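Local atomic coordinates of 3-phosphoshikimate 1-carboxyvinyltransferase (Streptomyces sviceus, PDB entry 7M0O), a protein that probably catalyses transfer of the enolpyruvyl group of phosphoenolpyruvate to the 5-hydroxyl of shikimate-3-phosphate, a step towards chorismate and the aromatic amino acids. Residues A[80-85]-A[102-107]; A[13-18]-A[34-39]; A[233-238]-A[301-306]; A[229-234]-A[372-377]. All blocks are in the same frame, centred on the assembly; numbering follows the deposited sequence. Where two conformers were deposited one is given.

Contact 1: A[80-85]-A[102-107]; sequences TTARFL and PQMRRR
The guanidinium groups of R83 and R107 cross almost squarely, their planes 84° apart, and R83 NH2 stands 3.2 Å from R107 NH2. Two donors cannot bond to each other, and the direct meeting is one of positive ends alone. A water joins the two residues by another route. It lies in plane at the edge of the R83 guanidinium, accepts from R83 NE at 2.6 Å and donates to the backbone R107 O at 3.3 Å. R107 is predicted to bind phosphoenolpyruvate, and R83 touches Q155, predicted to bind both substrates; the paired arginines are consistent with the rim of an anion pocket in the cleft of an EPSP synthase. With a leucine in place of R83, the bridging water would probably lose its guanidinium partner and the pocket one positive charge. Deeper in, the contact turns apolar. M104 sends CG anti to its backbone N (chi1 178°), then bends twice along the chain, which carries CE to A82 CB at 3.7 Å. This methyl-to-methyl touch joins helix 79-90 to the short, weakly bonded helical turn 102-105. A neighbour of M104, R105, turns elsewhere and forms a salt bridge with D99.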
loop_
_atom_site.group_PDB
_atom_site.type_symbol
_atom_site.label_atom_id
_atom_site.label_comp_id
_atom_site.label_asym_id
_atom_site.label_seq_id
_atom_site.Cartn_x
_atom_site.Cartn_y
_atom_site.Cartn_z
ATOM N N THR A 80 3.359 3.180 -10.923
ATOM C CA THR A 80 4.683 2.943 -10.353
ATOM C C THR A 80 5.736 2.828 -11.450
ATOM O O THR A 80 6.817 3.426 -11.363
ATOM C CB THR A 80 4.672 1.670 -9.498
ATOM O OG1 THR A 80 3.976 1.914 -8.273
ATOM C CG2 THR A 80 6.100 1.243 -9.194
ATOM N N THR A 81 5.451 2.022 -12.473
ATOM C CA THR A 81 6.364 1.879 -13.602
ATOM C C THR A 81 6.667 3.234 -14.240
ATOM O O THR A 81 7.825 3.534 -14.560
ATOM C CB THR A 81 5.762 0.926 -14.637
ATOM O OG1 THR A 81 5.358 -0.306 -13.995
ATOM C CG2 THR A 81 6.751 0.624 -15.748
ATOM N N ALA A 82 5.636 4.069 -14.410
ATOM C CA ALA A 82 5.778 5.350 -15.093
ATOM C C ALA A 82 6.608 6.359 -14.315
ATOM O O ALA A 82 7.163 7.283 -14.924
ATOM C CB ALA A 82 4.399 5.947 -15.386
ATOM N N ARG A 83 6.707 6.217 -12.994
ATOM C CA ARG A 83 7.517 7.130 -12.195
ATOM C C ARG A 83 8.852 6.534 -11.773
ATOM O O ARG A 83 9.874 7.225 -11.831
ATOM C CB ARG A 83 6.743 7.571 -10.949
ATOM C CG ARG A 83 5.473 8.317 -11.293
ATOM C CD ARG A 83 4.392 8.062 -10.255
ATOM N NE ARG A 83 3.181 8.825 -10.543
ATOM C CZ ARG A 83 2.079 8.783 -9.802
ATOM N NH1 ARG A 83 2.025 8.008 -8.726
ATOM N NH2 ARG A 83 1.032 9.520 -10.140
ATOM N N PHE A 84 8.881 5.256 -11.385
ATOM C CA PHE A 84 10.114 4.667 -10.865
ATOM C C PHE A 84 11.104 4.309 -11.969
ATOM O O PHE A 84 12.314 4.445 -11.774
ATOM C CB PHE A 84 9.806 3.415 -10.041
ATOM C CG PHE A 84 9.271 3.696 -8.669
ATOM C CD1 PHE A 84 8.987 4.993 -8.257
ATOM C CD2 PHE A 84 9.064 2.653 -7.777
ATOM C CE1 PHE A 84 8.496 5.240 -6.990
ATOM C CE2 PHE A 84 8.566 2.889 -6.499
ATOM C CZ PHE A 84 8.284 4.184 -6.104
ATOM N N LEU A 85 10.641 3.802 -13.113
ATOM C CA LEU A 85 11.596 3.461 -14.167
ATOM C C LEU A 85 12.351 4.678 -14.699
ATOM O O LEU A 85 13.574 4.576 -14.880
ATOM C CB LEU A 85 10.893 2.697 -15.298
ATOM C CG LEU A 85 10.637 1.216 -15.029
ATOM C CD1 LEU A 85 10.292 0.495 -16.319
ATOM C CD2 LEU A 85 11.834 0.540 -14.358
ATOM N N PRO A 102 -2.306 5.477 -23.719
ATOM C CA PRO A 102 -3.001 6.766 -23.904
ATOM C C PRO A 102 -3.707 7.242 -22.643
ATOM O O PRO A 102 -3.760 8.448 -22.369
ATOM C CB PRO A 102 -3.974 6.458 -25.050
ATOM C CG PRO A 102 -3.270 5.343 -25.833
ATOM C CD PRO A 102 -2.600 4.508 -24.794
ATOM N N GLN A 103 -4.200 6.309 -21.827
ATOM C CA GLN A 103 -4.854 6.697 -20.584
ATOM C C GLN A 103 -3.840 7.130 -19.523
ATOM O O GLN A 103 -4.078 8.111 -18.799
ATOM C CB GLN A 103 -5.748 5.547 -20.090
ATOM C CG GLN A 103 -5.101 4.158 -20.098
ATOM C CD GLN A 103 -5.408 3.310 -21.348
ATOM O OE1 GLN A 103 -5.358 3.786 -22.489
ATOM N NE2 GLN A 103 -5.702 2.029 -21.121
ATOM N N MET A 104 -2.694 6.452 -19.437
ATOM C CA MET A 104 -1.687 6.804 -18.436
ATOM C C MET A 104 -0.895 8.054 -18.817
ATOM O O MET A 104 -0.371 8.732 -17.929
ATOM C CB MET A 104 -0.737 5.618 -18.202
ATOM C CG MET A 104 0.399 5.881 -17.193
ATOM S SD MET A 104 -0.106 5.922 -15.452
ATOM C CE MET A 104 0.994 7.180 -14.799
ATOM N N ARG A 105 -0.794 8.384 -20.114
ATOM C CA ARG A 105 -0.224 9.670 -20.511
ATOM C C ARG A 105 -0.944 10.823 -19.834
ATOM O O ARG A 105 -0.343 11.868 -19.584
ATOM C CB ARG A 105 -0.275 9.853 -22.036
ATOM C CG ARG A 105 0.677 8.974 -22.860
ATOM C CD ARG A 105 0.556 9.295 -24.344
ATOM N NE ARG A 105 1.284 8.360 -25.197
ATOM C CZ ARG A 105 0.737 7.656 -26.184
ATOM N NH1 ARG A 105 -0.553 7.786 -26.450
ATOM N NH2 ARG A 105 1.491 6.829 -26.903
ATOM N N ARG A 106 -2.227 10.651 -19.518
ATOM C CA ARG A 106 -2.998 11.729 -18.923
ATOM C C ARG A 106 -2.651 11.979 -17.457
ATOM O O ARG A 106 -3.145 12.956 -16.887
ATOM C CB ARG A 106 -4.490 11.418 -19.079
ATOM C CG ARG A 106 -4.955 11.383 -20.540
ATOM C CD ARG A 106 -6.491 11.334 -20.623
ATOM N NE ARG A 106 -7.011 9.966 -20.602
ATOM C CZ ARG A 106 -8.036 9.541 -21.336
ATOM N NH1 ARG A 106 -8.661 10.386 -22.153
ATOM N NH2 ARG A 106 -8.442 8.276 -21.252
ATOM N N ARG A 107 -1.808 11.137 -16.839
ATOM C CA ARG A 107 -1.425 11.285 -15.441
ATOM C C ARG A 107 -0.007 11.846 -15.359
ATOM O O ARG A 107 0.964 11.075 -15.434
ATOM C CB ARG A 107 -1.520 9.945 -14.700
ATOM C CG ARG A 107 -2.955 9.395 -14.598
ATOM C CD ARG A 107 -3.009 8.159 -13.722
ATOM N NE ARG A 107 -2.389 8.407 -12.424
ATOM C CZ ARG A 107 -2.269 7.498 -11.464
ATOM N NH1 ARG A 107 -2.724 6.268 -11.651
ATOM N NH2 ARG A 107 -1.688 7.820 -10.316
HETATM O O HOH W 1 2.165 10.085 -12.551
#

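Contact 2: A[13-18]-A[34-39]; sequences RALFLA and DDTEGF
Helices 13-18 and 34-39 run nearly parallel, 9° apart in direction, with their axes 11.2 Å from each other at closest approach and L15 and F39 as the nearest pair of CA atoms. The gap is filled by these two side chains, which pass alongside one another, pointing opposite ways. L15 CB sits over the middle of the F39 ring, 4.0 Å from its centroid and 9° off the normal, a CH-pi contact. Further along the same leucine, CD1 covers the root of the ring at 3.9 Å from F39 CG and reaches T36 CB at 4.1 Å. The pair belongs to a helix-strand-helix unit in which strand 24-28 links the two parallel helices in sequence; their facing residues are buried, as in the layered domains of the EPSP synthase fold. For F39, chi1 -158° swings the ring out opposite the amide nitrogen, toward helix 13-18, until CZ comes 4.0 Å from the backbone F16 N. Were F39 an alanine, L15 would probably lose its aromatic cover and a gap would open between the helices. W57 of strand 56-60 touches both L15 and T36, whose OG1 is hydrogen-bonded to L31 O, while F39 also packs on T80, T81 and L85 of helix 79-90.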
loop_
_atom_site.group_PDB
_atom_site.type_symbol
_atom_site.label_atom_id
_atom_site.label_comp_id
_atom_site.label_asym_id
_atom_site.label_seq_id
_atom_site.Cartn_x
_atom_site.Cartn_y
_atom_site.Cartn_z
ATOM N N ARG A 13 8.131 -0.297 -4.210
ATOM C CA ARG A 13 9.418 0.097 -3.636
ATOM C C ARG A 13 10.435 -1.039 -3.719
ATOM O O ARG A 13 11.610 -0.806 -4.030
ATOM C CB ARG A 13 9.247 0.523 -2.175
ATOM C CG ARG A 13 8.327 1.720 -1.890
ATOM C CD ARG A 13 8.245 1.829 -0.371
ATOM N NE ARG A 13 7.384 2.875 0.178
ATOM C CZ ARG A 13 6.093 2.726 0.470
ATOM N NH1 ARG A 13 5.459 1.579 0.235
ATOM N NH2 ARG A 13 5.428 3.738 0.999
ATOM N N ALA A 14 10.011 -2.270 -3.414
ATOM C CA ALA A 14 10.949 -3.395 -3.390
ATOM C C ALA A 14 11.537 -3.677 -4.768
ATOM O O ALA A 14 12.694 -4.110 -4.871
ATOM C CB ALA A 14 10.259 -4.651 -2.860
ATOM N N LEU A 15 10.740 -3.491 -5.829
ATOM C CA LEU A 15 11.242 -3.701 -7.191
ATOM C C LEU A 15 12.334 -2.695 -7.535
ATOM O O LEU A 15 13.339 -3.046 -8.171
ATOM C CB LEU A 15 10.099 -3.595 -8.204
ATOM C CG LEU A 15 9.160 -4.787 -8.288
ATOM C CD1 LEU A 15 7.950 -4.464 -9.149
ATOM C CD2 LEU A 15 9.900 -5.955 -8.857
ATOM N N PHE A 16 12.139 -1.434 -7.144
ATOM C CA PHE A 16 13.177 -0.423 -7.326
ATOM C C PHE A 16 14.453 -0.821 -6.601
ATOM O O PHE A 16 15.549 -0.774 -7.170
ATOM C CB PHE A 16 12.664 0.932 -6.826
ATOM C CG PHE A 16 13.610 2.089 -7.078
ATOM C CD1 PHE A 16 14.821 2.186 -6.386
ATOM C CD2 PHE A 16 13.277 3.100 -7.973
ATOM C CE1 PHE A 16 15.700 3.255 -6.600
ATOM C CE2 PHE A 16 14.153 4.183 -8.191
ATOM C CZ PHE A 16 15.357 4.254 -7.500
ATOM N N LEU A 17 14.331 -1.162 -5.317
ATOM C CA LEU A 17 15.505 -1.509 -4.521
ATOM C C LEU A 17 16.220 -2.737 -5.083
ATOM O O LEU A 17 17.462 -2.773 -5.129
ATOM C CB LEU A 17 15.078 -1.721 -3.070
ATOM C CG LEU A 17 14.581 -0.425 -2.417
ATOM C CD1 LEU A 17 13.735 -0.678 -1.178
ATOM C CD2 LEU A 17 15.791 0.427 -2.044
ATOM N N ALA A 18 15.454 -3.750 -5.525
ATOM C CA ALA A 18 16.057 -4.948 -6.109
ATOM C C ALA A 18 16.831 -4.613 -7.376
ATOM O O ALA A 18 17.884 -5.198 -7.640
ATOM C CB ALA A 18 14.990 -6.004 -6.415
ATOM N N ASP A 34 -0.866 -6.011 -13.239
ATOM C CA ASP A 34 -0.434 -5.475 -14.527
ATOM C C ASP A 34 0.673 -4.441 -14.347
ATOM O O ASP A 34 1.611 -4.393 -15.151
ATOM C CB ASP A 34 -1.612 -4.874 -15.303
ATOM C CG ASP A 34 -2.567 -5.937 -15.826
ATOM O OD1 ASP A 34 -2.140 -7.111 -16.003
ATOM O OD2 ASP A 34 -3.755 -5.602 -16.057
ATOM N N ASP A 35 0.604 -3.629 -13.273
ATOM C CA ASP A 35 1.646 -2.633 -13.035
ATOM C C ASP A 35 2.984 -3.303 -12.730
ATOM O O ASP A 35 4.001 -2.969 -13.341
ATOM C CB ASP A 35 1.235 -1.685 -11.898
ATOM C CG ASP A 35 2.154 -0.450 -11.767
ATOM O OD1 ASP A 35 3.151 -0.313 -12.514
ATOM O OD2 ASP A 35 1.861 0.413 -10.911
ATOM N N THR A 36 3.010 -4.274 -11.806
ATOM C CA THR A 36 4.299 -4.897 -11.500
ATOM C C THR A 36 4.806 -5.752 -12.654
ATOM O O THR A 36 6.026 -5.885 -12.836
ATOM C CB THR A 36 4.209 -5.730 -10.222
ATOM O OG1 THR A 36 3.443 -6.916 -10.469
ATOM C CG2 THR A 36 3.561 -4.933 -9.123
ATOM N N GLU A 37 3.902 -6.336 -13.449
ATOM C CA GLU A 37 4.345 -7.060 -14.637
ATOM C C GLU A 37 5.019 -6.119 -15.631
ATOM O O GLU A 37 6.071 -6.446 -16.190
ATOM C CB GLU A 37 3.165 -7.790 -15.285
ATOM C CG GLU A 37 3.546 -8.679 -16.473
ATOM C CD GLU A 37 4.196 -9.990 -16.041
ATOM O OE1 GLU A 37 4.026 -10.379 -14.858
ATOM O OE2 GLU A 37 4.865 -10.634 -16.892
ATOM N N GLY A 38 4.428 -4.943 -15.859
ATOM C CA GLY A 38 5.050 -3.969 -16.739
ATOM C C GLY A 38 6.376 -3.447 -16.206
ATOM O O GLY A 38 7.299 -3.182 -16.989
ATOM N N PHE A 39 6.489 -3.304 -14.882
ATOM C CA PHE A 39 7.762 -2.925 -14.257
ATOM C C PHE A 39 8.841 -3.953 -14.577
ATOM O O PHE A 39 9.935 -3.607 -15.048
ATOM C CB PHE A 39 7.571 -2.791 -12.739
ATOM C CG PHE A 39 8.604 -1.917 -12.024
ATOM C CD1 PHE A 39 8.189 -0.958 -11.119
ATOM C CD2 PHE A 39 9.964 -2.120 -12.196
ATOM C CE1 PHE A 39 9.118 -0.180 -10.420
ATOM C CE2 PHE A 39 10.899 -1.345 -11.514
ATOM C CZ PHE A 39 10.475 -0.379 -10.626
#

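Contact 3: A[233-238]-A[301-306]; sequences AALTPG and AAIAPF
At the C-terminal end of helix 223-235, L235 reaches across to I303 of helix 297-303 and to F306 of the 3-10 segment 304-306. The leucine divides its two methyls between two neighbours. CD1 is the closer, 3.6 Å from F306 CD2, and it also lies 3.8 Å from both F306 CG and F306 CB, lodging beside the root of the aromatic side chain. CD2 rests more loosely against I303, 4.3 Å from I303 CG2. A chi1 of 177° turns the isobutyl group of L235 away from its own amide nitrogen and out from its helix to meet both residues. The 3-10 turn sets I303 and F306 side by side, its F306 N bonded to I303 O at 3.2 Å, and P305 CB lies over one face of the F306 ring, displaced toward its rim. Polar groups take no part across the interface. The same residues also lean on helix 366-375, I303 touching V374 and F306 touching T375, while L283 also touches L235. This is plain apolar packing away from the predicted substrate sites, joining helix 223-235 to helix 297-303 and the 3-10 segment 304-306 in one half of the two-domain alpha/beta fold of EPSP synthases.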
loop_
_atom_site.group_PDB
_atom_site.type_symbol
_atom_site.label_atom_id
_atom_site.label_comp_id
_atom_site.label_asym_id
_atom_site.label_seq_id
_atom_site.Cartn_x
_atom_site.Cartn_y
_atom_site.Cartn_z
ATOM N N ALA A 233 -12.588 -14.080 11.792
ATOM C CA ALA A 233 -12.193 -15.082 12.777
ATOM C C ALA A 233 -12.590 -14.659 14.187
ATOM O O ALA A 233 -13.066 -15.480 14.973
ATOM C CB ALA A 233 -10.688 -15.336 12.694
ATOM N N ALA A 234 -12.406 -13.382 14.528
ATOM C CA ALA A 234 -12.724 -12.918 15.881
ATOM C C ALA A 234 -14.217 -13.037 16.167
ATOM O O ALA A 234 -14.627 -13.278 17.315
ATOM C CB ALA A 234 -12.268 -11.466 16.049
ATOM N N LEU A 235 -15.029 -12.934 15.123
ATOM C CA LEU A 235 -16.476 -12.977 15.244
ATOM C C LEU A 235 -17.007 -14.395 15.378
ATOM O O LEU A 235 -18.137 -14.580 15.842
ATOM C CB LEU A 235 -17.082 -12.313 14.014
ATOM C CG LEU A 235 -18.588 -12.277 13.839
ATOM C CD1 LEU A 235 -19.166 -11.422 14.958
ATOM C CD2 LEU A 235 -18.871 -11.712 12.476
ATOM N N THR A 236 -16.221 -15.388 14.974
ATOM C CA THR A 236 -16.665 -16.771 14.829
ATOM C C THR A 236 -16.004 -17.647 15.888
ATOM O O THR A 236 -14.800 -17.923 15.789
ATOM C CB THR A 236 -16.322 -17.283 13.424
ATOM O OG1 THR A 236 -16.790 -16.351 12.430
ATOM C CG2 THR A 236 -16.939 -18.677 13.178
ATOM N N PRO A 237 -16.731 -18.144 16.892
ATOM C CA PRO A 237 -16.070 -18.897 17.971
ATOM C C PRO A 237 -15.395 -20.158 17.449
ATOM O O PRO A 237 -15.979 -20.921 16.676
ATOM C CB PRO A 237 -17.217 -19.215 18.939
ATOM C CG PRO A 237 -18.465 -19.065 18.129
ATOM C CD PRO A 237 -18.176 -17.986 17.124
ATOM N N GLY A 238 -14.143 -20.352 17.870
ATOM C CA GLY A 238 -13.339 -21.470 17.426
ATOM C C GLY A 238 -12.698 -21.336 16.056
ATOM O O GLY A 238 -11.906 -22.209 15.680
ATOM N N ALA A 301 -16.586 -1.266 12.763
ATOM C CA ALA A 301 -17.995 -0.885 12.768
ATOM C C ALA A 301 -18.891 -2.040 12.330
ATOM O O ALA A 301 -20.005 -2.195 12.844
ATOM C CB ALA A 301 -18.203 0.327 11.859
ATOM N N ALA A 302 -18.408 -2.878 11.420
ATOM C CA ALA A 302 -19.250 -3.924 10.852
ATOM C C ALA A 302 -19.389 -5.158 11.746
ATOM O O ALA A 302 -20.335 -5.928 11.544
ATOM C CB ALA A 302 -18.717 -4.320 9.471
ATOM N N ILE A 303 -18.501 -5.378 12.725
ATOM C CA ILE A 303 -18.684 -6.466 13.698
ATOM C C ILE A 303 -19.265 -5.974 15.015
ATOM O O ILE A 303 -19.691 -6.801 15.838
ATOM C CB ILE A 303 -17.369 -7.246 13.958
ATOM C CG1 ILE A 303 -16.307 -6.344 14.593
ATOM C CG2 ILE A 303 -16.870 -7.865 12.658
ATOM C CD1 ILE A 303 -15.057 -7.088 15.071
ATOM N N ALA A 304 -19.353 -4.656 15.215
ATOM C CA ALA A 304 -19.874 -4.137 16.470
ATOM C C ALA A 304 -21.323 -4.531 16.780
ATOM O O ALA A 304 -21.662 -4.559 17.977
ATOM C CB ALA A 304 -19.724 -2.606 16.484
ATOM N N PRO A 305 -22.208 -4.822 15.814
ATOM C CA PRO A 305 -23.573 -5.237 16.195
ATOM C C PRO A 305 -23.609 -6.455 17.097
ATOM O O PRO A 305 -24.611 -6.664 17.799
ATOM C CB PRO A 305 -24.246 -5.522 14.848
ATOM C CG PRO A 305 -23.543 -4.594 13.908
ATOM C CD PRO A 305 -22.125 -4.545 14.362
ATOM N N PHE A 306 -22.537 -7.248 17.117
ATOM C CA PHE A 306 -22.468 -8.494 17.871
ATOM C C PHE A 306 -21.688 -8.363 19.174
ATOM O O PHE A 306 -21.518 -9.362 19.876
ATOM C CB PHE A 306 -21.849 -9.583 16.994
ATOM C CG PHE A 306 -22.385 -9.590 15.593
ATOM C CD1 PHE A 306 -23.578 -10.230 15.300
ATOM C CD2 PHE A 306 -21.716 -8.930 14.573
ATOM C CE1 PHE A 306 -24.087 -10.224 14.016
ATOM C CE2 PHE A 306 -22.223 -8.923 13.285
ATOM C CZ PHE A 306 -23.417 -9.570 13.016
#

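Contact 4: A[229-234]-A[372-377]; sequences FFAAAA and FAVTGL
V374 presses its CG1 methyl into a shallow hollow on helix 229-234, where the small side chains of A231 and A232 leave the backbone within reach. The methyl settles on the main chain itself, 3.9 Å from A232 N and equally far from A232 CA, with A231 C at 4.2 Å. The two alanine methyls form the sides of the dip, A231 CB and A232 CB each lying 4.3 Å from V374 CG1. The valine's chi1 of -176° points this branch, rather than CG2, into the dip. The fit lets the helices come close: the CA atoms of A232 and V374 are only 5.8 Å apart. One turn along, L377 supplies a second bump. Its CD1 bears on A232 CB at 3.6 Å, so A232 meets two methyls of the facing segment, flanking the dip for the valine and standing as a bump under the leucine. A backbone bond from L377 N to V374 O links the residues that carry the two bumps. Around this pair, L404 of helix 397-406 also touches A232, and F257 of helix 257-263 touches A231. Such close packing on an alanine-rich helix joins helices 223-235 and 366-375 in the buried helical layer of one EPSP synthase domain.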
loop_
_atom_site.group_PDB
_atom_site.type_symbol
_atom_site.label_atom_id
_atom_site.label_comp_id
_atom_site.label_asym_id
_atom_site.label_seq_id
_atom_site.Cartn_x
_atom_site.Cartn_y
_atom_site.Cartn_z
ATOM N N PHE A 229 -10.330 -10.490 7.163
ATOM C CA PHE A 229 -10.230 -11.917 7.431
ATOM C C PHE A 229 -9.949 -12.158 8.915
ATOM O O PHE A 229 -10.547 -13.051 9.523
ATOM C CB PHE A 229 -9.176 -12.532 6.492
ATOM C CG PHE A 229 -9.561 -12.444 5.025
ATOM C CD1 PHE A 229 -10.118 -13.530 4.369
ATOM C CD2 PHE A 229 -9.445 -11.249 4.332
ATOM C CE1 PHE A 229 -10.515 -13.436 3.031
ATOM C CE2 PHE A 229 -9.859 -11.139 3.019
ATOM C CZ PHE A 229 -10.395 -12.245 2.359
ATOM N N PHE A 230 -9.129 -11.295 9.527
ATOM C CA PHE A 230 -8.933 -11.326 10.973
ATOM C C PHE A 230 -10.254 -11.088 11.718
ATOM O O PHE A 230 -10.542 -11.761 12.713
ATOM C CB PHE A 230 -7.902 -10.270 11.389
ATOM C CG PHE A 230 -6.459 -10.592 11.036
ATOM C CD1 PHE A 230 -5.945 -11.878 11.120
ATOM C CD2 PHE A 230 -5.607 -9.572 10.672
ATOM C CE1 PHE A 230 -4.593 -12.127 10.815
ATOM C CE2 PHE A 230 -4.260 -9.808 10.379
ATOM C CZ PHE A 230 -3.761 -11.083 10.453
ATOM N N ALA A 231 -11.054 -10.107 11.271
ATOM C CA ALA A 231 -12.338 -9.812 11.916
ATOM C C ALA A 231 -13.312 -10.983 11.822
ATOM O O ALA A 231 -14.031 -11.283 12.791
ATOM C CB ALA A 231 -12.970 -8.570 11.288
ATOM N N ALA A 232 -13.380 -11.629 10.660
ATOM C CA ALA A 232 -14.235 -12.807 10.502
ATOM C C ALA A 232 -13.887 -13.882 11.531
ATOM O O ALA A 232 -14.780 -14.514 12.119
ATOM C CB ALA A 232 -14.097 -13.358 9.079
ATOM N N ALA A 233 -12.588 -14.080 11.792
ATOM C CA ALA A 233 -12.193 -15.082 12.777
ATOM C C ALA A 233 -12.590 -14.659 14.187
ATOM O O ALA A 233 -13.066 -15.480 14.973
ATOM C CB ALA A 233 -10.688 -15.336 12.694
ATOM N N ALA A 234 -12.406 -13.382 14.528
ATOM C CA ALA A 234 -12.724 -12.918 15.881
ATOM C C ALA A 234 -14.217 -13.037 16.167
ATOM O O ALA A 234 -14.627 -13.278 17.315
ATOM C CB ALA A 234 -12.268 -11.466 16.049
ATOM N N PHE A 372 -18.830 -4.857 5.385
ATOM C CA PHE A 372 -20.148 -5.425 5.631
ATOM C C PHE A 372 -20.296 -6.830 5.066
ATOM O O PHE A 372 -21.229 -7.546 5.464
ATOM C CB PHE A 372 -21.247 -4.490 5.096
ATOM C CG PHE A 372 -21.447 -3.277 5.971
ATOM C CD1 PHE A 372 -22.175 -3.370 7.153
ATOM C CD2 PHE A 372 -20.848 -2.074 5.653
ATOM C CE1 PHE A 372 -22.324 -2.274 7.983
ATOM C CE2 PHE A 372 -20.988 -0.962 6.481
ATOM C CZ PHE A 372 -21.731 -1.060 7.645
ATOM N N ALA A 373 -19.362 -7.266 4.217
ATOM C CA ALA A 373 -19.278 -8.689 3.914
ATOM C C ALA A 373 -19.044 -9.499 5.185
ATOM O O ALA A 373 -19.573 -10.606 5.325
ATOM C CB ALA A 373 -18.168 -8.952 2.889
ATOM N N VAL A 374 -18.222 -8.984 6.112
ATOM C CA VAL A 374 -18.010 -9.719 7.353
ATOM C C VAL A 374 -19.313 -9.819 8.142
ATOM O O VAL A 374 -19.628 -10.863 8.723
ATOM C CB VAL A 374 -16.889 -9.071 8.193
ATOM C CG1 VAL A 374 -16.643 -9.913 9.425
ATOM C CG2 VAL A 374 -15.611 -8.930 7.387
ATOM N N THR A 375 -20.089 -8.731 8.187
ATOM C CA THR A 375 -21.382 -8.761 8.859
ATOM C C THR A 375 -22.262 -9.868 8.305
ATOM O O THR A 375 -23.028 -10.494 9.049
ATOM C CB THR A 375 -22.093 -7.418 8.694
ATOM O OG1 THR A 375 -21.203 -6.348 9.029
ATOM C CG2 THR A 375 -23.321 -7.353 9.581
ATOM N N GLY A 376 -22.159 -10.122 7.002
ATOM C CA GLY A 376 -22.980 -11.139 6.349
ATOM C C GLY A 376 -22.693 -12.577 6.762
ATOM O O GLY A 376 -23.506 -13.457 6.451
ATOM N N LEU A 377 -21.551 -12.850 7.409
ATOM C CA LEU A 377 -21.337 -14.159 8.025
ATOM C C LEU A 377 -22.419 -14.510 9.038
ATOM O O LEU A 377 -22.748 -15.696 9.208
ATOM C CB LEU A 377 -19.979 -14.191 8.720
ATOM C CG LEU A 377 -18.766 -14.069 7.806
ATOM C CD1 LEU A 377 -17.542 -14.151 8.674
ATOM C CD2 LEU A 377 -18.741 -15.151 6.743
#

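Overall arrangement
Contacts 1 and 2 lie on one side of the chain's centre, contacts 3 and 4 on the other, in keeping with a two-domain protein. Within each half the neighbours touch: D35 of contact 2 bonds to T80 and T81 of contact 1, while A302 O of contact 3 is probably hydrogen-bonded to T375 OG1 of contact 4. Contacts 3 and 4 also share helix 223-235, and their centres are 6 Å apart. Contact 2 is wholly buried and apolar, one leucine against one ring; contact 3 sets a leucine against an isoleucine and a phenylalanine, contact 4 sets aliphatic methyls on alanines; each of these two includes a partly exposed residue, F306 and L377. Contact 1 differs, its exposed R107 bringing charge and water toward the predicted phosphoenolpyruvate site.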